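Side-chain contact in major pollen allergen Pla l 1 (Plantago lanceolata, PDB 4Z8W), which is a secreted major pollen allergen of the Ole e 1-like family that probably binds zinc, its physiological role being not firmly established: residues A[14-19]-A[24-29]. Residues are numbered along the deposited sequence; the frame is centred on the assembly and turned at random.
Sequences EVYCNV and NLINEL
I26 rests against the aromatic ring of Y16 through two of its branches. Its CG2 methyl stands over the ring centre, 4.0 Å from the centroid of Y16 and 7° off the ring normal, which meets the geometry of a CH-pi contact. The other branch reaches past the ring on the same side, with I26 CD1 3.4 Å from Y16 CD1. An extended outer torsion of I26 (chi2 174°) carries its CD1 out beside Y16 CD1 while CG2 keeps its place over the face. Two residues on, the amide of N18 packs against the peptide carbonyl of L25, with N18 CG 3.2 Å from L25 O. No hydrogen bond links the two segments directly. At the far end, V19 CG2 meets L29 CB at 3.6 Å, the two side chains crossing at about a right angle.

Topologically, this is the end of strand 8-18 and the loop that doubles back over it before strand 31-32, which pairs antiparallel with 8-18 in the Ole e 1-like domain. P119 and S121 of strand 114-123, the parallel neighbour of 8-18, also touch I26.

The hydrogen-bonded links between the segments therefore run through water. One molecule donates to N18 OD1 (2.8 Å) and to N27 OD1 (3.0 Å) while accepting from the backbone N of V19; another accepts from N18 ND2 and donates to N24 OD1. The amide of N18, a buried residue, is further fixed by the backbone N of C20, which donates to OD1, and by a weak bond from ND2 to R23 O. N27 OD1 also accepts from L29 N (2.9 Å), closing an Asx turn in which the donor lies 47° out of the carbonyl plane; the N27 backbone N is paired with S30 OG.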
ATOM      1  N   GLU A  14       2.430   3.237  -4.616  1.00 25.66           N
ATOM      2  CA  GLU A  14       1.289   3.558  -5.489  0.80 28.49           C
ATOM      3  C   GLU A  14       0.004   2.800  -5.123  1.00 26.31           C
ATOM      4  O   GLU A  14       0.092   1.661  -4.637  1.00 23.30           O
ATOM      5  CB  GLU A  14       1.639   3.241  -6.955  0.80 28.09           C
ATOM      6  CG  GLU A  14       2.683   4.151  -7.598  0.80 35.84           C
ATOM      7  CD  GLU A  14       4.094   3.744  -7.213  0.80 43.49           C
ATOM      8  OE1 GLU A  14       4.514   2.623  -7.593  0.80 47.09           O
ATOM      9  OE2 GLU A  14       4.787   4.536  -6.544  0.80 45.01           O
ATOM     10  N   VAL A  15      -1.179   3.381  -5.397  1.00 24.05           N
ATOM     11  CA  VAL A  15      -2.424   2.630  -5.275  1.00 22.67           C
ATOM     12  C   VAL A  15      -3.137   2.708  -6.640  1.00 24.23           C
ATOM     13  O   VAL A  15      -3.239   3.799  -7.213  1.00 25.99           O
ATOM     14  CB  VAL A  15      -3.319   3.226  -4.142  1.00 19.83           C
ATOM     15  CG1 VAL A  15      -4.707   2.546  -4.073  1.00 18.70           C
ATOM     16  CG2 VAL A  15      -2.602   3.054  -2.803  1.00 19.19           C
ATOM     17  N   TYR A  16      -3.645   1.586  -7.128  1.00 22.42           N
ATOM     18  CA  TYR A  16      -4.430   1.534  -8.340  1.00 23.85           C
ATOM     19  C   TYR A  16      -5.888   1.010  -8.105  1.00 22.39           C
ATOM     20  O   TYR A  16      -6.176   0.341  -7.099  1.00 24.49           O
ATOM     21  CB  TYR A  16      -3.753   0.542  -9.344  1.00 24.12           C
ATOM     22  CG  TYR A  16      -2.420   0.974  -9.884  1.00 25.84           C
ATOM     23  CD1 TYR A  16      -1.244   0.852  -9.100  1.00 25.11           C
ATOM     24  CD2 TYR A  16      -2.324   1.541 -11.133  1.00 25.09           C
ATOM     25  CE1 TYR A  16      -0.017   1.240  -9.591  1.00 29.15           C
ATOM     26  CE2 TYR A  16      -1.076   1.944 -11.615  1.00 26.56           C
ATOM     27  CZ  TYR A  16       0.063   1.813 -10.827  1.00 28.55           C
ATOM     28  OH  TYR A  16       1.317   2.207 -11.312  1.00 32.47           O
ATOM     29  N   CYS A  17      -6.714   1.161  -9.121  1.00 23.92           N
ATOM     30  CA  CYS A  17      -7.972   0.386  -9.279  1.00 25.68           C
ATOM     31  C   CYS A  17      -7.608  -0.731 -10.328  1.00 23.56           C
ATOM     32  O   CYS A  17      -7.222  -0.445 -11.429  1.00 24.22           O
ATOM     33  CB  CYS A  17      -9.098   1.280  -9.868  1.00 26.61           C
ATOM     34  SG  CYS A  17     -10.624   0.295 -10.189  1.00 30.52           S
ATOM     35  N   ASN A  18      -7.742  -2.007  -9.935  1.00 24.77           N
ATOM     36  CA  ASN A  18      -7.697  -3.123 -10.885  1.00 21.46           C
ATOM     37  C   ASN A  18      -9.135  -3.209 -11.450  1.00 24.81           C
ATOM     38  O   ASN A  18     -10.064  -3.532 -10.714  1.00 21.90           O
ATOM     39  CB  ASN A  18      -7.259  -4.380 -10.142  1.00 20.90           C
ATOM     40  CG  ASN A  18      -7.595  -5.681 -10.907  1.00 19.34           C
ATOM     41  OD1 ASN A  18      -7.626  -5.669 -12.156  1.00 23.95           O
ATOM     42  ND2 ASN A  18      -7.826  -6.778 -10.181  1.00 22.02           N
ATOM     43  N   VAL A  19      -9.296  -2.981 -12.759  1.00 24.21           N
ATOM     44  CA  VAL A  19     -10.605  -3.015 -13.395  1.00 25.56           C
ATOM     45  C   VAL A  19     -11.084  -4.436 -13.797  1.00 29.50           C
ATOM     46  O   VAL A  19     -12.140  -4.610 -14.422  1.00 26.66           O
ATOM     47  CB  VAL A  19     -10.645  -2.026 -14.555  1.00 26.77           C
ATOM     48  CG1 VAL A  19     -10.134  -0.639 -14.098  1.00 27.87           C
ATOM     49  CG2 VAL A  19      -9.736  -2.496 -15.725  1.00 23.57           C
ATOM     50  N   ASN A  24      -6.536 -10.642  -9.785  1.00 28.47           N
ATOM     51  CA  ASN A  24      -5.984  -9.830  -8.648  1.00 28.46           C
ATOM     52  C   ASN A  24      -4.584  -9.454  -9.012  1.00 31.08           C
ATOM     53  O   ASN A  24      -3.589 -10.219  -8.800  1.00 32.94           O
ATOM     54  CB  ASN A  24      -6.000 -10.610  -7.347  1.00 29.36           C
ATOM     55  CG  ASN A  24      -5.358  -9.837  -6.204  1.00 32.37           C
ATOM     56  OD1 ASN A  24      -5.133  -8.653  -6.315  1.00 28.59           O
ATOM     57  ND2 ASN A  24      -5.132 -10.506  -5.085  1.00 34.89           N
ATOM     58  N   LEU A  25      -4.497  -8.325  -9.672  1.00 27.09           N
ATOM     59  CA  LEU A  25      -3.223  -7.849 -10.146  1.00 33.64           C
ATOM     60  C   LEU A  25      -3.310  -6.438 -10.646  1.00 29.54           C
ATOM     61  O   LEU A  25      -4.422  -5.859 -10.815  1.00 33.47           O
ATOM     62  CB  LEU A  25      -2.705  -8.764 -11.332  1.00 39.18           C
ATOM     63  CG  LEU A  25      -3.188  -8.446 -12.763  1.00 38.46           C
ATOM     64  CD1 LEU A  25      -2.497  -9.267 -13.857  1.00 30.81           C
ATOM     65  CD2 LEU A  25      -4.695  -8.512 -12.911  1.00 36.03           C
ATOM     66  N   ILE A  26      -2.137  -5.856 -10.869  1.00 28.70           N
ATOM     67  CA  ILE A  26      -2.018  -4.575 -11.483  1.00 27.29           C
ATOM     68  C   ILE A  26      -1.429  -4.818 -12.860  1.00 32.36           C
ATOM     69  O   ILE A  26      -0.352  -5.424 -12.970  1.00 30.36           O
ATOM     70  CB  ILE A  26      -1.078  -3.625 -10.674  1.00 34.43           C
ATOM     71  CG1 ILE A  26      -1.765  -3.283  -9.329  1.00 32.16           C
ATOM     72  CG2 ILE A  26      -0.694  -2.397 -11.519  1.00 32.10           C
ATOM     73  CD1 ILE A  26      -0.917  -2.472  -8.359  1.00 33.52           C
ATOM     74  N   ASN A  27      -2.083  -4.302 -13.894  1.00 32.11           N
ATOM     75  CA  ASN A  27      -1.614  -4.496 -15.283  1.00 36.36           C
ATOM     76  C   ASN A  27      -1.874  -3.251 -16.075  1.00 38.56           C
ATOM     77  O   ASN A  27      -2.143  -2.229 -15.486  1.00 32.66           O
ATOM     78  CB  ASN A  27      -2.271  -5.725 -15.919  1.00 39.27           C
ATOM     79  CG  ASN A  27      -3.812  -5.640 -15.995  1.00 41.84           C
ATOM     80  OD1 ASN A  27      -4.452  -4.573 -15.902  1.00 35.91           O
ATOM     81  ND2 ASN A  27      -4.412  -6.797 -16.254  1.00 39.15           N
ATOM     82  N   GLU A  28      -1.767  -3.307 -17.407  1.00 37.43           N
ATOM     83  CA  GLU A  28      -1.918  -2.111 -18.217  1.00 41.56           C
ATOM     84  C   GLU A  28      -3.322  -1.581 -18.145  1.00 37.74           C
ATOM     85  O   GLU A  28      -3.531  -0.477 -18.545  1.00 41.12           O
ATOM     86  CB  GLU A  28      -1.575  -2.366 -19.709  1.00 50.83           C
ATOM     87  CG  GLU A  28      -2.094  -3.690 -20.256  1.00 64.15           C
ATOM     88  CD  GLU A  28      -1.280  -4.882 -19.745  1.00 74.47           C
ATOM     89  OE1 GLU A  28      -0.032  -4.825 -19.828  1.00 88.39           O
ATOM     90  OE2 GLU A  28      -1.871  -5.868 -19.245  1.00 72.66           O
ATOM     91  N   LEU A  29      -4.307  -2.378 -17.718  1.00 37.03           N
ATOM     92  CA  LEU A  29      -5.654  -1.803 -17.629  1.00 34.79           C
ATOM     93  C   LEU A  29      -5.826  -1.051 -16.333  1.00 33.94           C
ATOM     94  O   LEU A  29      -6.796  -0.312 -16.199  1.00 37.82           O
ATOM     95  CB  LEU A  29      -6.791  -2.818 -17.824  1.00 37.02           C
ATOM     96  CG  LEU A  29      -6.925  -3.447 -19.217  1.00 37.39           C
ATOM     97  CD1 LEU A  29      -7.981  -4.542 -19.231  1.00 30.92           C
ATOM     98  CD2 LEU A  29      -7.172  -2.434 -20.325  1.00 31.85           C
TER
HETATM   99  O   HOH W   1      -6.546  -3.825 -13.937  1.00 26.44           O
HETATM  100  O   HOH W   2      -6.683  -6.466  -7.338  1.00 33.28           O